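Long-range contacts in S-layer domain-containing protein (Ruminiclostridium thermocellum ATCC 27405, PDB 4QVS), which is of unknown function, though its concanavalin A-like lectin/glucanase domain would be consistent with binding carbohydrate at the cell surface: residues 20-25 against 32-37; 82-87 against 104-109; 98-103 against 112-117. All blocks are in the same frame, centred on the assembly; numbering follows the deposited sequence.

Interaction 1 (20-25 against 32-37)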
loop_
_atom_site.group_PDB
_atom_site.type_symbol
_atom_site.label_atom_id
_atom_site.label_comp_id
_atom_site.label_asym_id
_atom_site.label_seq_id
_atom_site.Cartn_x
_atom_site.Cartn_y
_atom_site.Cartn_z
ATOM N N ASN A 20 -1.615 -22.418 -28.785
ATOM C CA ASN A 20 -1.130 -21.319 -27.971
ATOM C C ASN A 20 -1.556 -19.949 -28.403
ATOM O O ASN A 20 -1.002 -18.977 -27.921
ATOM C CB ASN A 20 0.405 -21.362 -27.948
ATOM C CG ASN A 20 1.003 -21.321 -29.350
ATOM O OD1 ASN A 20 0.289 -21.331 -30.352
ATOM N ND2 ASN A 20 2.306 -21.319 -29.420
ATOM N N GLU A 21 -2.563 -19.840 -29.260
ATOM C CA GLU A 21 -3.019 -18.535 -29.693
ATOM C C GLU A 21 -4.360 -18.177 -29.080
ATOM O O GLU A 21 -5.245 -19.004 -28.980
ATOM C CB GLU A 21 -3.048 -18.432 -31.209
ATOM C CG GLU A 21 -1.647 -18.495 -31.782
ATOM C CD GLU A 21 -1.605 -18.375 -33.285
ATOM O OE1 GLU A 21 -2.274 -17.495 -33.863
ATOM O OE2 GLU A 21 -0.874 -19.167 -33.873
ATOM N N PHE A 22 -4.463 -16.925 -28.669
ATOM C CA PHE A 22 -5.641 -16.395 -27.997
ATOM C C PHE A 22 -6.085 -15.084 -28.638
ATOM O O PHE A 22 -5.317 -14.120 -28.778
ATOM C CB PHE A 22 -5.334 -16.250 -26.515
ATOM C CG PHE A 22 -5.059 -17.566 -25.854
ATOM C CD1 PHE A 22 -6.104 -18.356 -25.396
ATOM C CD2 PHE A 22 -3.762 -18.047 -25.750
ATOM C CE1 PHE A 22 -5.858 -19.596 -24.822
ATOM C CE2 PHE A 22 -3.509 -19.295 -25.186
ATOM C CZ PHE A 22 -4.547 -20.065 -24.707
ATOM N N LYS A 23 -7.337 -15.064 -29.055
ATOM C CA LYS A 23 -7.851 -13.927 -29.804
ATOM C C LYS A 23 -8.185 -12.738 -28.955
ATOM O O LYS A 23 -8.366 -12.833 -27.716
ATOM C CB LYS A 23 -9.127 -14.319 -30.565
ATOM C CG LYS A 23 -10.326 -14.533 -29.655
ATOM C CD LYS A 23 -11.600 -14.769 -30.432
ATOM C CE LYS A 23 -12.737 -15.031 -29.449
ATOM N NZ LYS A 23 -14.054 -15.123 -30.128
ATOM N N ASP A 24 -8.221 -11.607 -29.648
ATOM C CA ASP A 24 -8.698 -10.359 -29.121
ATOM C C ASP A 24 -10.229 -10.369 -29.298
ATOM O O ASP A 24 -10.712 -10.282 -30.404
ATOM C CB ASP A 24 -8.155 -9.222 -29.956
ATOM C CG ASP A 24 -8.832 -7.930 -29.653
ATOM O OD1 ASP A 24 -9.474 -7.845 -28.588
ATOM O OD2 ASP A 24 -8.720 -7.007 -30.469
ATOM N N TYR A 25 -10.976 -10.456 -28.210
ATOM C CA TYR A 25 -12.444 -10.431 -28.299
ATOM C C TYR A 25 -13.040 -9.183 -28.934
ATOM O O TYR A 25 -14.159 -9.222 -29.435
ATOM C CB TYR A 25 -13.053 -10.646 -26.930
ATOM C CG TYR A 25 -13.082 -12.092 -26.597
ATOM C CD1 TYR A 25 -11.931 -12.750 -26.204
ATOM C CD2 TYR A 25 -14.256 -12.818 -26.726
ATOM C CE1 TYR A 25 -11.956 -14.088 -25.922
ATOM C CE2 TYR A 25 -14.288 -14.162 -26.443
ATOM C CZ TYR A 25 -13.139 -14.790 -26.040
ATOM O OH TYR A 25 -13.189 -16.125 -25.761
ATOM N N ALA A 32 -2.877 -13.083 -29.304
ATOM C CA ALA A 32 -1.817 -13.118 -28.289
ATOM C C ALA A 32 -1.184 -14.497 -28.366
ATOM O O ALA A 32 -1.872 -15.458 -28.625
ATOM C CB ALA A 32 -2.372 -12.872 -26.893
ATOM N N VAL A 33 0.123 -14.619 -28.158
ATOM C CA VAL A 33 0.743 -15.911 -28.181
ATOM C C VAL A 33 1.316 -16.243 -26.813
ATOM O O VAL A 33 2.131 -15.498 -26.255
ATOM C CB VAL A 33 1.879 -15.961 -29.263
ATOM C CG1 VAL A 33 2.423 -17.376 -29.373
ATOM C CG2 VAL A 33 1.324 -15.510 -30.613
ATOM N N LEU A 34 0.987 -17.432 -26.332
ATOM C CA LEU A 34 1.438 -17.906 -25.029
ATOM C C LEU A 34 2.615 -18.854 -25.161
ATOM O O LEU A 34 2.539 -19.769 -25.955
ATOM C CB LEU A 34 0.306 -18.702 -24.337
ATOM C CG LEU A 34 0.649 -19.397 -22.996
ATOM C CD1 LEU A 34 1.214 -18.388 -22.025
ATOM C CD2 LEU A 34 -0.557 -20.114 -22.343
ATOM N N TYR A 35 3.658 -18.634 -24.354
ATOM C CA TYR A 35 4.808 -19.514 -24.254
ATOM C C TYR A 35 4.804 -19.997 -22.788
ATOM O O TYR A 35 5.274 -19.312 -21.880
ATOM C CB TYR A 35 6.089 -18.782 -24.643
ATOM C CG TYR A 35 6.051 -18.248 -26.076
ATOM C CD1 TYR A 35 6.413 -19.040 -27.151
ATOM C CD2 TYR A 35 5.613 -16.970 -26.328
ATOM C CE1 TYR A 35 6.384 -18.550 -28.462
ATOM C CE2 TYR A 35 5.550 -16.473 -27.603
ATOM C CZ TYR A 35 5.939 -17.271 -28.665
ATOM O OH TYR A 35 5.873 -16.719 -29.885
ATOM N N SER A 36 4.245 -21.186 -22.577
ATOM C CA SER A 36 4.135 -21.787 -21.244
ATOM C C SER A 36 3.819 -23.241 -21.412
ATOM O O SER A 36 3.000 -23.607 -22.270
ATOM C CB SER A 36 2.991 -21.116 -20.446
ATOM O OG SER A 36 2.946 -21.647 -19.136
ATOM N N ALA A 37 4.491 -24.094 -20.660
ATOM C CA ALA A 37 4.185 -25.503 -20.739
ATOM C C ALA A 37 2.884 -25.771 -19.972
ATOM O O ALA A 37 2.302 -26.823 -20.103
ATOM C CB ALA A 37 5.319 -26.339 -20.184
#

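Interaction 2 (82-87 against 104-109)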
loop_
_atom_site.group_PDB
_atom_site.type_symbol
_atom_site.label_atom_id
_atom_site.label_comp_id
_atom_site.label_asym_id
_atom_site.label_seq_id
_atom_site.Cartn_x
_atom_site.Cartn_y
_atom_site.Cartn_z
ATOM N N ILE A 82 6.474 -12.676 -4.639
ATOM C CA ILE A 82 6.781 -11.293 -4.322
ATOM C C ILE A 82 8.242 -11.034 -4.653
ATOM O O ILE A 82 9.124 -11.674 -4.089
ATOM C CB ILE A 82 6.603 -11.011 -2.798
ATOM C CG1 ILE A 82 5.178 -11.367 -2.338
ATOM C CG2 ILE A 82 6.969 -9.562 -2.486
ATOM C CD1 ILE A 82 4.075 -10.674 -3.114
ATOM N N GLY A 83 8.485 -10.083 -5.548
ATOM C CA GLY A 83 9.831 -9.738 -5.977
ATOM C C GLY A 83 9.841 -8.914 -7.257
ATOM O O GLY A 83 8.782 -8.626 -7.837
ATOM N N GLU A 84 11.046 -8.566 -7.718
ATOM C CA GLU A 84 11.212 -7.726 -8.884
ATOM C C GLU A 84 10.919 -8.567 -10.132
ATOM O O GLU A 84 11.633 -9.533 -10.423
ATOM C CB GLU A 84 12.604 -7.065 -8.865
ATOM C CG GLU A 84 12.774 -6.171 -7.630
ATOM C CD GLU A 84 14.027 -5.311 -7.629
ATOM O OE1 GLU A 84 15.140 -5.764 -8.003
ATOM O OE2 GLU A 84 13.895 -4.148 -7.216
ATOM N N GLN A 85 9.845 -8.205 -10.838
ATOM C CA GLN A 85 9.358 -8.944 -12.029
ATOM C C GLN A 85 8.578 -8.040 -12.989
ATOM O O GLN A 85 7.760 -7.224 -12.531
ATOM C CB GLN A 85 8.377 -10.059 -11.587
ATOM C CG GLN A 85 8.953 -11.270 -10.881
ATOM C CD GLN A 85 7.881 -11.996 -10.053
ATOM O OE1 GLN A 85 7.487 -13.133 -10.340
ATOM N NE2 GLN A 85 7.392 -11.320 -9.036
ATOM N N PRO A 86 8.767 -8.216 -14.316
ATOM C CA PRO A 86 8.023 -7.408 -15.296
ATOM C C PRO A 86 6.617 -7.924 -15.416
ATOM O O PRO A 86 6.437 -9.123 -15.485
ATOM C CB PRO A 86 8.775 -7.651 -16.624
ATOM C CG PRO A 86 9.488 -8.949 -16.439
ATOM C CD PRO A 86 9.417 -9.362 -14.968
ATOM N N ILE A 87 5.625 -7.040 -15.388
ATOM C CA ILE A 87 4.257 -7.472 -15.569
ATOM C C ILE A 87 3.894 -7.286 -17.037
ATOM O O ILE A 87 3.346 -8.195 -17.656
ATOM C CB ILE A 87 3.290 -6.691 -14.651
ATOM C CG1 ILE A 87 3.615 -6.964 -13.170
ATOM C CG2 ILE A 87 1.880 -7.130 -14.969
ATOM C CD1 ILE A 87 2.799 -6.151 -12.186
ATOM N N ALA A 104 6.235 -5.412 -10.892
ATOM C CA ALA A 104 6.057 -5.810 -9.519
ATOM C C ALA A 104 7.369 -5.432 -8.837
ATOM O O ALA A 104 8.453 -5.547 -9.446
ATOM C CB ALA A 104 5.824 -7.305 -9.438
ATOM N N GLU A 105 7.276 -4.937 -7.604
ATOM C CA GLU A 105 8.452 -4.489 -6.866
ATOM C C GLU A 105 8.904 -5.434 -5.740
ATOM O O GLU A 105 8.289 -6.487 -5.504
ATOM C CB GLU A 105 8.194 -3.063 -6.364
ATOM C CG GLU A 105 7.901 -2.094 -7.508
ATOM C CD GLU A 105 9.096 -1.930 -8.433
ATOM O OE1 GLU A 105 10.016 -1.174 -8.075
ATOM O OE2 GLU A 105 9.096 -2.525 -9.532
ATOM N N SER A 106 10.003 -5.082 -5.070
ATOM C CA SER A 106 10.561 -5.919 -3.982
ATOM C C SER A 106 9.596 -6.331 -2.898
ATOM O O SER A 106 9.897 -7.240 -2.143
ATOM C CB SER A 106 11.712 -5.206 -3.269
ATOM O OG SER A 106 12.824 -5.070 -4.125
ATOM N N ASP A 107 8.433 -5.707 -2.821
ATOM C CA ASP A 107 7.554 -5.959 -1.693
ATOM C C ASP A 107 6.058 -6.086 -1.948
ATOM O O ASP A 107 5.272 -6.116 -0.992
ATOM C CB ASP A 107 7.810 -4.831 -0.701
ATOM C CG ASP A 107 8.037 -3.490 -1.398
ATOM O OD1 ASP A 107 8.374 -3.443 -2.631
ATOM O OD2 ASP A 107 7.895 -2.477 -0.689
ATOM N N GLY A 108 5.639 -6.215 -3.199
ATOM C CA GLY A 108 4.193 -6.324 -3.490
ATOM C C GLY A 108 3.679 -5.019 -4.065
ATOM O O GLY A 108 2.574 -4.965 -4.612
ATOM N N LYS A 109 4.454 -3.944 -3.915
ATOM C CA LYS A 109 4.116 -2.709 -4.606
ATOM C C LYS A 109 4.260 -2.980 -6.110
ATOM O O LYS A 109 4.722 -4.058 -6.505
ATOM C CB LYS A 109 5.057 -1.581 -4.241
ATOM C CG LYS A 109 5.048 -1.235 -2.779
ATOM C CD LYS A 109 5.825 0.031 -2.507
ATOM C CE LYS A 109 7.298 -0.110 -2.789
ATOM N NZ LYS A 109 8.050 0.875 -1.969
HETATM O O HOH W 1 6.004 -7.831 -5.738
#

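Interaction 3 (98-103 against 112-117)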
loop_
_atom_site.group_PDB
_atom_site.type_symbol
_atom_site.label_atom_id
_atom_site.label_comp_id
_atom_site.label_asym_id
_atom_site.label_seq_id
_atom_site.Cartn_x
_atom_site.Cartn_y
_atom_site.Cartn_z
ATOM N N LYS A 98 13.230 3.310 -25.287
ATOM C CA LYS A 98 11.960 3.949 -25.538
ATOM C C LYS A 98 10.901 2.892 -25.228
ATOM O O LYS A 98 10.665 1.966 -26.020
ATOM C CB LYS A 98 11.843 4.390 -26.988
ATOM C CG LYS A 98 12.609 5.659 -27.341
ATOM C CD LYS A 98 12.167 6.174 -28.717
ATOM C CE LYS A 98 12.908 7.423 -29.155
ATOM N NZ LYS A 98 14.355 7.177 -29.387
ATOM N N TYR A 99 10.264 3.020 -24.075
ATOM C CA TYR A 99 9.344 1.978 -23.649
ATOM C C TYR A 99 8.498 2.415 -22.469
ATOM O O TYR A 99 8.764 3.468 -21.887
ATOM C CB TYR A 99 10.149 0.739 -23.196
ATOM C CG TYR A 99 11.109 0.929 -21.999
ATOM C CD1 TYR A 99 10.663 0.788 -20.668
ATOM C CD2 TYR A 99 12.461 1.183 -22.202
ATOM C CE1 TYR A 99 11.531 0.945 -19.598
ATOM C CE2 TYR A 99 13.342 1.332 -21.157
ATOM C CZ TYR A 99 12.875 1.210 -19.853
ATOM O OH TYR A 99 13.767 1.348 -18.840
HETATM N N MSE A 100 7.496 1.587 -22.141
HETATM C CA MSE A 100 6.698 1.781 -20.927
HETATM C C MSE A 100 6.520 0.382 -20.412
HETATM O O MSE A 100 6.315 -0.551 -21.175
HETATM C CB MSE A 100 5.500 2.696 -21.114
HETATM C CG MSE A 100 4.294 1.985 -21.685
HETATM SE SE MSE A 100 3.077 3.328 -22.437
HETATM C CE MSE A 100 1.916 1.824 -22.692
ATOM N N ARG A 101 6.680 0.227 -19.101
ATOM C CA ARG A 101 6.711 -1.062 -18.471
ATOM C C ARG A 101 6.089 -1.058 -17.045
ATOM O O ARG A 101 6.401 -0.190 -16.245
ATOM C CB ARG A 101 8.172 -1.376 -18.351
ATOM C CG ARG A 101 8.525 -2.731 -17.809
ATOM C CD ARG A 101 10.000 -3.010 -18.067
ATOM N NE ARG A 101 10.905 -2.050 -17.400
ATOM C CZ ARG A 101 12.218 -2.234 -17.265
ATOM N NH1 ARG A 101 12.797 -3.312 -17.758
ATOM N NH2 ARG A 101 12.973 -1.324 -16.634
ATOM N N LEU A 102 5.257 -2.035 -16.737
ATOM C CA LEU A 102 4.632 -2.089 -15.393
ATOM C C LEU A 102 5.364 -3.209 -14.719
ATOM O O LEU A 102 5.535 -4.271 -15.312
ATOM C CB LEU A 102 3.137 -2.392 -15.421
ATOM C CG LEU A 102 2.453 -2.493 -14.029
ATOM C CD1 LEU A 102 2.299 -1.142 -13.386
ATOM C CD2 LEU A 102 1.090 -3.123 -14.177
ATOM N N THR A 103 5.833 -2.968 -13.491
ATOM C CA THR A 103 6.561 -3.961 -12.782
ATOM C C THR A 103 6.032 -4.185 -11.345
ATOM O O THR A 103 5.445 -3.287 -10.721
ATOM C CB THR A 103 8.008 -3.540 -12.678
ATOM O OG1 THR A 103 8.063 -2.260 -12.075
ATOM C CG2 THR A 103 8.677 -3.420 -14.105
ATOM N N PHE A 112 4.986 1.729 -12.466
ATOM C CA PHE A 112 4.792 1.960 -13.854
ATOM C C PHE A 112 5.844 2.972 -14.227
ATOM O O PHE A 112 6.091 3.905 -13.505
ATOM C CB PHE A 112 3.387 2.460 -14.122
ATOM C CG PHE A 112 3.145 2.773 -15.527
ATOM C CD1 PHE A 112 3.179 1.756 -16.481
ATOM C CD2 PHE A 112 2.917 4.063 -15.923
ATOM C CE1 PHE A 112 2.984 2.033 -17.822
ATOM C CE2 PHE A 112 2.723 4.355 -17.274
ATOM C CZ PHE A 112 2.760 3.330 -18.225
ATOM N N ALA A 113 6.485 2.735 -15.347
ATOM C CA ALA A 113 7.580 3.581 -15.850
ATOM C C ALA A 113 7.420 3.816 -17.331
ATOM O O ALA A 113 6.976 2.921 -18.040
ATOM C CB ALA A 113 8.918 2.926 -15.605
HETATM N N MSE A 114 7.724 5.039 -17.765
HETATM C CA MSE A 114 7.728 5.439 -19.165
HETATM C C MSE A 114 9.027 6.135 -19.326
HETATM O O MSE A 114 9.428 6.906 -18.428
HETATM C CB MSE A 114 6.688 6.496 -19.520
HETATM C CG MSE A 114 5.254 6.070 -19.168
HETATM SE SE MSE A 114 3.901 7.055 -20.194
HETATM C CE MSE A 114 4.543 6.685 -22.012
ATOM N N THR A 115 9.710 5.866 -20.443
ATOM C CA THR A 115 10.964 6.532 -20.727
ATOM C C THR A 115 11.199 6.627 -22.215
ATOM O O THR A 115 10.719 5.827 -23.054
ATOM C CB THR A 115 12.197 5.854 -20.091
ATOM O OG1 THR A 115 13.355 6.672 -20.257
ATOM C CG2 THR A 115 12.489 4.548 -20.718
ATOM N N GLN A 116 11.948 7.665 -22.500
ATOM C CA GLN A 116 12.392 8.006 -23.805
ATOM C C GLN A 116 13.943 8.052 -23.754
ATOM O O GLN A 116 14.566 8.266 -24.768
ATOM C CB GLN A 116 11.793 9.372 -24.150
ATOM C CG GLN A 116 11.633 9.648 -25.632
ATOM C CD GLN A 116 10.900 10.955 -25.913
ATOM O OE1 GLN A 116 9.780 10.949 -26.443
ATOM N NE2 GLN A 116 11.510 12.077 -25.524
ATOM N N SER A 117 14.572 7.821 -22.596
ATOM C CA SER A 117 16.029 7.879 -22.535
ATOM C C SER A 117 16.606 6.734 -21.739
ATOM O O SER A 117 17.519 6.910 -20.931
ATOM C CB SER A 117 16.478 9.218 -21.980
ATOM O OG SER A 117 16.068 9.341 -20.639
#

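Interaction 1 (20-25 against 32-37)
The ring of Phe-22 meets the side chain of Leu-34 on one face of a short antiparallel ladder. Contact is made at the ring's edge: CE2 of Phe-22 comes 4.0 Å from CB of Leu-34, which lies near the ring plane, with CD2 of the leucine a little further off. The two side chains slant across each other. Phe-22 has CG anti to its own carbonyl carbon (chi1 -64°), which swings the ring back past its backbone N and over the start of the strand, level with Leu-34 rather than with its bridge partner Ala-32. Ala-32 shares this face, and its CB sits 3.7 Å from the carbonyl O of Phe-22. Strand 57-60 adds Val-58, which touches both Ala-32 and Leu-34.

The other face carries Glu-21 and Val-33, a non-hydrogen-bonded pair that touches only loosely; the carboxylate of Glu-21 turns instead to the side-chain amide of Asn-31. Asn-20 runs alongside Val-33, pointing the same way, and its ND2 lies 3.9 Å from CG1 of Val-33. Its CG is wedged between backbone N and carbonyl carbon (chi1 56°), and its CB rests 3.3 Å from the carbonyl O of Leu-34.

Three backbone hydrogen bonds fix the register. Leu-34 N gives a nearly straight bond (170°) to Asn-20 O in the carbonyl plane, 3.0 Å long. Phe-22 and Ala-32 exchange the other two, Ala-32 N to Phe-22 O being the shorter at 2.7 Å and more bent. Outside the pair, Asp-24 accepts from the backbone of Trp-8, tying the far end of the first segment to strand 7-9. Together the two segments form a beta hairpin in which 21-22 is an outer strand and 32-35 the middle one of a three-stranded antiparallel sheet completed by 57-60.

Interaction 2 (82-87 against 104-109)
This contact lies at the end of a four-stranded antiparallel sheet, where strand 85-91 begins beside the end of strand 99-104 and the following loop folds back over residues 82-84. Gln-85 and Ala-104 make a hydrogen-bonded antiparallel pair: Ala-104 N donates to Gln-85 O at 2.9 Å, nearly in line with the carbonyl, whereas the return bond from Gln-85 N to Ala-104 O is weak at 3.3 Å. Beside the pair, CD1 of Ile-87 reaches 4.2 Å from CB of Ala-104.

Beyond this pair the contact is made by side chains and a water. Ile-82 lays CG2 against the peptide joining Asp-107 to Gly-108, with Ile-82 CG2 3.6 Å from Asp-107 C; this methyl is the branch anti to the backbone N, CG1 taking the place beside it (chi1 -57°). Glu-84 runs extended beyond CG and brings OE2 to 3.4 Å from OG of Ser-106. A water accepts a weak bond from Gly-83 N and donates to Glu-105 O at 2.7 Å.

The carbonyl O atoms of Gly-83 and Glu-105 come within 3.2 Å of each other, two acceptors side by side with no proton between them. Gln-85 NE2 donates to Gly-83 O from above the carbonyl plane and also to Thr-81 O, while its OE1 accepts from the backbone of His-198 of the second subunit. Those bonds and the water probably offset the repulsion between the carbonyls, and Gln-85, gripped at both ends of its amide, links this corner to the second subunit.

Interaction 3 (98-103 against 112-117)
Tyr-99 lays one face of its ring over the methyl of Thr-115, a CH-pi contact with CG2 of Thr-115 3.5 Å from the Tyr-99 ring centroid and 19° off the normal. The methyl lies toward the CE2-CZ side of the ring. Thr-115 turns OG1 anti to its backbone N (chi1 -172°), leaving CG2 for the ring while OG1 accepts from Ser-117 N in an ST turn and is also hydrogen-bonded to Gly-118 O.

On the opposite face, Met-100 and Met-114, both selenomethionines, run side by side in the same direction, SE of Met-100 3.7 Å from CE of Met-114. CG of Met-100 approaches CZ of Phe-112 at 4.0 Å, and Leu-102 crosses Phe-112 at about a right angle, placing CD1 3.8 Å from CB of Phe-112.

Tyr-99 with Thr-115 and Arg-101 with Ala-113 are the hydrogen-bonded pairs, each exchanging two bonds; Arg-101 N to Ala-113 O is 2.9 Å. Met-100 CA also lies 3.1 Å from Ala-113 O, a CA-H...O contact.

The hairpin forms the middle of its sheet, between strands 85-91 and 123-126. Strand 71-79 packs on the Met-100 and Leu-102 face. On the other, Glu-122 binds both Tyr-99 OH and Arg-101, and the second subunit adds Asp-190 to Arg-101 and sets His-183 edge-to-face with Tyr-99.

In the fold
Interaction 1 closes before the other two open along the chain. It belongs to a separate three-stranded sheet, its centre about 24 Å from those of both interactions 2 and 3, and touches neither. Interactions 2 and 3 alternate in sequence and have centres about 15 Å apart. They share the antiparallel sheet of strands 85-91, 99-104, 110-115 and 123-126: interaction 3 is the central hairpin, and interaction 2 joins the end of that hairpin to the neighbouring strand. They touch directly where Ile-87 N probably bonds to Leu-102 O. Both also meet the second subunit, so this sheet contributes to dimer assembly, whereas no other subunit touches the segments of interaction 1.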